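Local coordinates for putative uncharacterized protein (Chaetomium thermophilum, PDB 5T8V), which probably acts as a cohesin loader that associates with chromatin, this chain being its C-terminal, helical-repeat fragment, at residues 939-951 / 987-1000. Residues are numbered along the deposited sequence; the frame is centred on the assembly and turned at random.
Sequences YEPLARLVISSLK and CNLDSHHEMFKEHF
The backbones come closest where Ile-947 faces Phe-996, their CA atoms 7.0 Å apart, and where Ala-943 faces Leu-989, as the irregular 987-1000 segment follows the first turns of helix 940-960. Ala-943 suits its place by being small: its CB accepts the CG of Met-995 while CD1 of Leu-989 rests on the helix backbone, 3.5 Å from the Ala-943 N. Leu-989, at the centre of an inverse gamma turn, also reaches Tyr-939, the N-cap residue, whose ring meets the CE1 edge of His-992 obliquely, the two planes at 58°. Ile-947 uses its beta-branch to serve two rings. With CG1 beside the backbone N (chi1 -67°), that arm carries CD1 of Ile-947 over one face of Phe-996, 4.2 Å from the ring centroid, whereas CG2 lies over the imidazole face of His-999 in a second CH-pi contact. Val-946 closes in on the edge of the Phe-996 ring, its CG1 3.7 Å from Phe-996 CE2. The chain is a HEAT-repeat protein built mainly of helices, and here the connection from helix 969-986 to helix 1009-1016 folds back over helix 940-960, which also packs on helix 969-986. Phe-1000 continues the apolar layer, its CZ 3.7 Å from CB of Leu-950, and it reaches Leu-1011 and Ile-1015 of the next helix. Lys-951, bent at chi2 (-76°), lays CE over the Phe-1000 face and brings NZ within 4.5 Å of the ring centroid as a cation-pi partner. NZ of Lys-951 also donates to His-999 O at 2.6 Å, approaching from above the carbonyl plane. A methionine in place of Lys-951 would probably leave that carbonyl without its ammonium donor and the phenyl face without its cation. A lysine fits this partly exposed position, combining a long apolar stem with a charged end.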
loop_
_atom_site.group_PDB
_atom_site.type_symbol
_atom_site.label_atom_id
_atom_site.label_comp_id
_atom_site.label_asym_id
_atom_site.label_seq_id
_atom_site.Cartn_x
_atom_site.Cartn_y
_atom_site.Cartn_z
ATOM N N TYR A 939 38.461 -34.293 46.966
ATOM C CA TYR A 939 38.706 -34.486 45.543
ATOM C C TYR A 939 39.233 -35.879 45.228
ATOM O O TYR A 939 39.494 -36.174 44.056
ATOM C CB TYR A 939 39.705 -33.442 45.019
ATOM C CG TYR A 939 39.318 -32.010 45.315
ATOM C CD1 TYR A 939 39.662 -31.413 46.522
ATOM C CD2 TYR A 939 38.615 -31.252 44.387
ATOM C CE1 TYR A 939 39.313 -30.102 46.798
ATOM C CE2 TYR A 939 38.262 -29.940 44.654
ATOM C CZ TYR A 939 38.614 -29.371 45.860
ATOM O OH TYR A 939 38.267 -28.067 46.133
ATOM N N GLU A 940 39.395 -36.739 46.232
ATOM C CA GLU A 940 39.937 -38.072 45.990
ATOM C C GLU A 940 39.092 -38.909 45.038
ATOM O O GLU A 940 39.682 -39.682 44.266
ATOM C CB GLU A 940 40.123 -38.799 47.328
ATOM C CG GLU A 940 40.769 -40.179 47.206
ATOM C CD GLU A 940 39.768 -41.289 46.919
ATOM O OE1 GLU A 940 38.590 -41.152 47.311
ATOM O OE2 GLU A 940 40.164 -42.301 46.298
ATOM N N PRO A 941 37.754 -38.848 45.042
ATOM C CA PRO A 941 37.012 -39.658 44.056
ATOM C C PRO A 941 37.345 -39.304 42.617
ATOM O O PRO A 941 37.529 -40.205 41.785
ATOM C CB PRO A 941 35.539 -39.373 44.397
ATOM C CG PRO A 941 35.552 -38.202 45.315
ATOM C CD PRO A 941 36.849 -38.237 46.030
ATOM N N LEU A 942 37.434 -38.013 42.296
ATOM C CA LEU A 942 37.834 -37.613 40.952
ATOM C C LEU A 942 39.230 -38.125 40.623
ATOM O O LEU A 942 39.443 -38.761 39.584
ATOM C CB LEU A 942 37.773 -36.090 40.820
ATOM C CG LEU A 942 36.375 -35.474 40.735
ATOM C CD1 LEU A 942 36.458 -33.957 40.811
ATOM C CD2 LEU A 942 35.676 -35.903 39.458
ATOM N N ALA A 943 40.198 -37.856 41.502
ATOM C CA ALA A 943 41.554 -38.349 41.284
ATOM C C ALA A 943 41.559 -39.853 41.050
ATOM O O ALA A 943 42.313 -40.359 40.212
ATOM C CB ALA A 943 42.440 -37.989 42.478
ATOM N N ARG A 944 40.719 -40.585 41.781
ATOM C CA ARG A 944 40.625 -42.027 41.596
ATOM C C ARG A 944 40.100 -42.363 40.208
ATOM O O ARG A 944 40.592 -43.291 39.555
ATOM C CB ARG A 944 39.724 -42.626 42.677
ATOM C CG ARG A 944 39.593 -44.143 42.633
ATOM C CD ARG A 944 38.627 -44.642 43.700
ATOM N NE ARG A 944 37.284 -44.097 43.517
ATOM C CZ ARG A 944 36.267 -44.304 44.349
ATOM N NH1 ARG A 944 36.432 -45.045 45.436
ATOM N NH2 ARG A 944 35.082 -43.766 44.093
ATOM N N LEU A 945 39.099 -41.615 39.738
ATOM C CA LEU A 945 38.583 -41.832 38.390
ATOM C C LEU A 945 39.673 -41.613 37.345
ATOM O O LEU A 945 39.893 -42.458 36.466
ATOM C CB LEU A 945 37.395 -40.902 38.147
ATOM C CG LEU A 945 36.757 -40.914 36.759
ATOM C CD1 LEU A 945 36.326 -42.318 36.365
ATOM C CD2 LEU A 945 35.576 -39.958 36.741
ATOM N N VAL A 946 40.375 -40.481 37.435
ATOM C CA VAL A 946 41.437 -40.173 36.478
ATOM C C VAL A 946 42.509 -41.256 36.511
ATOM O O VAL A 946 42.953 -41.750 35.466
ATOM C CB VAL A 946 42.032 -38.783 36.772
ATOM C CG1 VAL A 946 43.142 -38.443 35.780
ATOM C CG2 VAL A 946 40.943 -37.714 36.740
ATOM N N ILE A 947 42.939 -41.642 37.714
ATOM C CA ILE A 947 44.022 -42.614 37.849
ATOM C C ILE A 947 43.603 -43.957 37.267
ATOM O O ILE A 947 44.365 -44.601 36.537
ATOM C CB ILE A 947 44.445 -42.742 39.323
ATOM C CG1 ILE A 947 45.089 -41.434 39.798
ATOM C CG2 ILE A 947 45.426 -43.904 39.510
ATOM C CD1 ILE A 947 45.300 -41.353 41.298
ATOM N N SER A 948 42.388 -44.406 37.586
ATOM C CA SER A 948 41.913 -45.673 37.040
ATOM C C SER A 948 41.857 -45.622 35.519
ATOM O O SER A 948 42.233 -46.587 34.844
ATOM C CB SER A 948 40.541 -46.018 37.621
ATOM O OG SER A 948 39.592 -45.001 37.347
ATOM N N SER A 949 41.403 -44.498 34.960
ATOM C CA SER A 949 41.343 -44.373 33.507
ATOM C C SER A 949 42.736 -44.452 32.889
ATOM O O SER A 949 42.953 -45.173 31.908
ATOM C CB SER A 949 40.654 -43.063 33.127
ATOM O OG SER A 949 39.315 -43.044 33.589
ATOM N N LEU A 950 43.696 -43.719 33.456
ATOM C CA LEU A 950 45.058 -43.742 32.928
ATOM C C LEU A 950 45.659 -45.141 33.019
ATOM O O LEU A 950 46.218 -45.661 32.041
ATOM C CB LEU A 950 45.920 -42.729 33.684
ATOM C CG LEU A 950 45.527 -41.264 33.480
ATOM C CD1 LEU A 950 46.166 -40.375 34.536
ATOM C CD2 LEU A 950 45.917 -40.800 32.086
ATOM N N LYS A 951 45.562 -45.763 34.197
ATOM C CA LYS A 951 45.979 -47.154 34.345
ATOM C C LYS A 951 45.390 -48.004 33.230
ATOM O O LYS A 951 46.100 -48.773 32.576
ATOM C CB LYS A 951 45.553 -47.691 35.715
ATOM C CG LYS A 951 46.315 -47.099 36.898
ATOM C CD LYS A 951 47.711 -47.692 37.017
ATOM C CE LYS A 951 48.574 -46.900 37.988
ATOM N NZ LYS A 951 50.015 -47.270 37.892
ATOM N N CYS A 987 38.265 -30.272 35.473
ATOM C CA CYS A 987 38.867 -30.386 36.797
ATOM C C CYS A 987 40.354 -30.667 36.647
ATOM O O CYS A 987 40.744 -31.758 36.219
ATOM C CB CYS A 987 38.183 -31.487 37.605
ATOM S SG CYS A 987 37.855 -32.995 36.682
ATOM N N ASN A 988 41.182 -29.691 37.006
ATOM C CA ASN A 988 42.629 -29.855 36.996
ATOM C C ASN A 988 43.084 -30.081 38.432
ATOM O O ASN A 988 43.066 -29.156 39.252
ATOM C CB ASN A 988 43.317 -28.640 36.378
ATOM C CG ASN A 988 44.556 -29.015 35.582
ATOM O OD1 ASN A 988 44.684 -30.144 35.106
ATOM N ND2 ASN A 988 45.474 -28.067 35.434
ATOM N N LEU A 989 43.483 -31.313 38.736
ATOM C CA LEU A 989 43.883 -31.699 40.087
ATOM C C LEU A 989 45.372 -31.463 40.318
ATOM O O LEU A 989 46.096 -32.337 40.793
ATOM C CB LEU A 989 43.514 -33.159 40.329
ATOM C CG LEU A 989 42.025 -33.496 40.208
ATOM C CD1 LEU A 989 41.813 -35.001 40.232
ATOM C CD2 LEU A 989 41.227 -32.829 41.320
ATOM N N ASP A 990 45.840 -30.261 39.980
ATOM C CA ASP A 990 47.250 -29.939 40.171
ATOM C C ASP A 990 47.610 -29.848 41.647
ATOM O O ASP A 990 48.765 -30.089 42.018
ATOM C CB ASP A 990 47.591 -28.629 39.463
ATOM C CG ASP A 990 47.369 -28.702 37.965
ATOM O OD1 ASP A 990 47.284 -29.827 37.429
ATOM O OD2 ASP A 990 47.286 -27.633 37.323
ATOM N N SER A 991 46.645 -29.502 42.502
ATOM C CA SER A 991 46.911 -29.433 43.933
ATOM C C SER A 991 47.148 -30.811 44.538
ATOM O O SER A 991 47.812 -30.912 45.576
ATOM C CB SER A 991 45.751 -28.738 44.650
ATOM O OG SER A 991 44.552 -29.476 44.512
ATOM N N HIS A 992 46.625 -31.864 43.920
ATOM C CA HIS A 992 46.839 -33.237 44.381
ATOM C C HIS A 992 47.973 -33.902 43.612
ATOM O O HIS A 992 47.865 -35.040 43.157
ATOM C CB HIS A 992 45.551 -34.039 44.252
ATOM C CG HIS A 992 44.403 -33.456 45.015
ATOM N ND1 HIS A 992 43.722 -32.335 44.592
ATOM C CD2 HIS A 992 43.823 -33.831 46.180
ATOM C CE1 HIS A 992 42.770 -32.045 45.462
ATOM N NE2 HIS A 992 42.809 -32.939 46.433
ATOM N N HIS A 993 49.087 -33.183 43.464
ATOM C CA HIS A 993 50.246 -33.728 42.771
ATOM C C HIS A 993 50.860 -34.917 43.496
ATOM O O HIS A 993 51.750 -35.567 42.936
ATOM C CB HIS A 993 51.305 -32.639 42.581
ATOM C CG HIS A 993 51.784 -32.025 43.859
ATOM N ND1 HIS A 993 51.047 -31.097 44.563
ATOM C CD2 HIS A 993 52.932 -32.199 44.554
ATOM C CE1 HIS A 993 51.718 -30.730 45.640
ATOM N NE2 HIS A 993 52.866 -31.385 45.659
ATOM N N GLU A 994 50.416 -35.217 44.716
ATOM C CA GLU A 994 50.915 -36.367 45.456
ATOM C C GLU A 994 50.009 -37.584 45.345
ATOM O O GLU A 994 50.504 -38.715 45.382
ATOM C CB GLU A 994 51.091 -36.006 46.935
ATOM C CG GLU A 994 52.309 -36.645 47.589
ATOM C CD GLU A 994 53.614 -36.156 46.989
ATOM O OE1 GLU A 994 53.632 -35.039 46.430
ATOM O OE2 GLU A 994 54.620 -36.891 47.071
ATOM N N MET A 995 48.696 -37.382 45.206
ATOM C CA MET A 995 47.782 -38.503 45.025
ATOM C C MET A 995 48.105 -39.308 43.775
ATOM O O MET A 995 47.760 -40.493 43.707
ATOM C CB MET A 995 46.339 -37.992 44.959
ATOM C CG MET A 995 45.293 -39.057 44.635
ATOM S SD MET A 995 45.229 -40.395 45.846
ATOM C CE MET A 995 44.015 -41.476 45.093
ATOM N N PHE A 996 48.758 -38.696 42.787
ATOM C CA PHE A 996 49.065 -39.378 41.537
ATOM C C PHE A 996 50.420 -40.072 41.555
ATOM O O PHE A 996 50.601 -41.073 40.852
ATOM C CB PHE A 996 49.018 -38.384 40.373
ATOM C CG PHE A 996 47.623 -38.023 39.942
ATOM C CD1 PHE A 996 46.902 -37.055 40.621
ATOM C CD2 PHE A 996 47.035 -38.653 38.858
ATOM C CE1 PHE A 996 45.620 -36.724 40.226
ATOM C CE2 PHE A 996 45.754 -38.326 38.459
ATOM C CZ PHE A 996 45.046 -37.360 39.145
ATOM N N LYS A 997 51.379 -39.577 42.340
ATOM C CA LYS A 997 52.694 -40.208 42.361
ATOM C C LYS A 997 52.649 -41.575 43.031
ATOM O O LYS A 997 53.494 -42.431 42.744
ATOM C CB LYS A 997 53.708 -39.311 43.069
ATOM C CG LYS A 997 55.152 -39.719 42.803
ATOM C CD LYS A 997 56.129 -39.071 43.769
ATOM C CE LYS A 997 57.548 -39.554 43.505
ATOM N NZ LYS A 997 58.530 -39.000 44.474
ATOM N N GLU A 998 51.679 -41.801 43.920
ATOM C CA GLU A 998 51.592 -43.089 44.602
ATOM C C GLU A 998 51.301 -44.222 43.626
ATOM O O GLU A 998 51.684 -45.370 43.878
ATOM C CB GLU A 998 50.515 -43.040 45.688
ATOM C CG GLU A 998 50.662 -41.888 46.675
ATOM C CD GLU A 998 52.043 -41.817 47.298
ATOM O OE1 GLU A 998 52.930 -41.160 46.711
ATOM O OE2 GLU A 998 52.246 -42.424 48.371
ATOM N N HIS A 999 50.631 -43.923 42.513
ATOM C CA HIS A 999 50.280 -44.933 41.520
ATOM C C HIS A 999 51.173 -44.899 40.291
ATOM O O HIS A 999 51.332 -45.929 39.626
ATOM C CB HIS A 999 48.822 -44.755 41.081
ATOM C CG HIS A 999 47.849 -44.727 42.219
ATOM N ND1 HIS A 999 47.739 -43.654 43.077
ATOM C CD2 HIS A 999 46.944 -45.641 42.641
ATOM C CE1 HIS A 999 46.806 -43.908 43.977
ATOM N NE2 HIS A 999 46.308 -45.107 43.735
ATOM N N PHE A 1000 51.753 -43.743 39.969
ATOM C CA PHE A 1000 52.707 -43.599 38.872
ATOM C C PHE A 1000 54.059 -43.240 39.475
ATOM O O PHE A 1000 54.396 -42.052 39.586
ATOM C CB PHE A 1000 52.243 -42.529 37.882
ATOM C CG PHE A 1000 50.838 -42.734 37.388
ATOM C CD1 PHE A 1000 50.592 -43.489 36.254
ATOM C CD2 PHE A 1000 49.766 -42.179 38.064
ATOM C CE1 PHE A 1000 49.299 -43.681 35.802
ATOM C CE2 PHE A 1000 48.472 -42.368 37.618
ATOM C CZ PHE A 1000 48.238 -43.119 36.486
#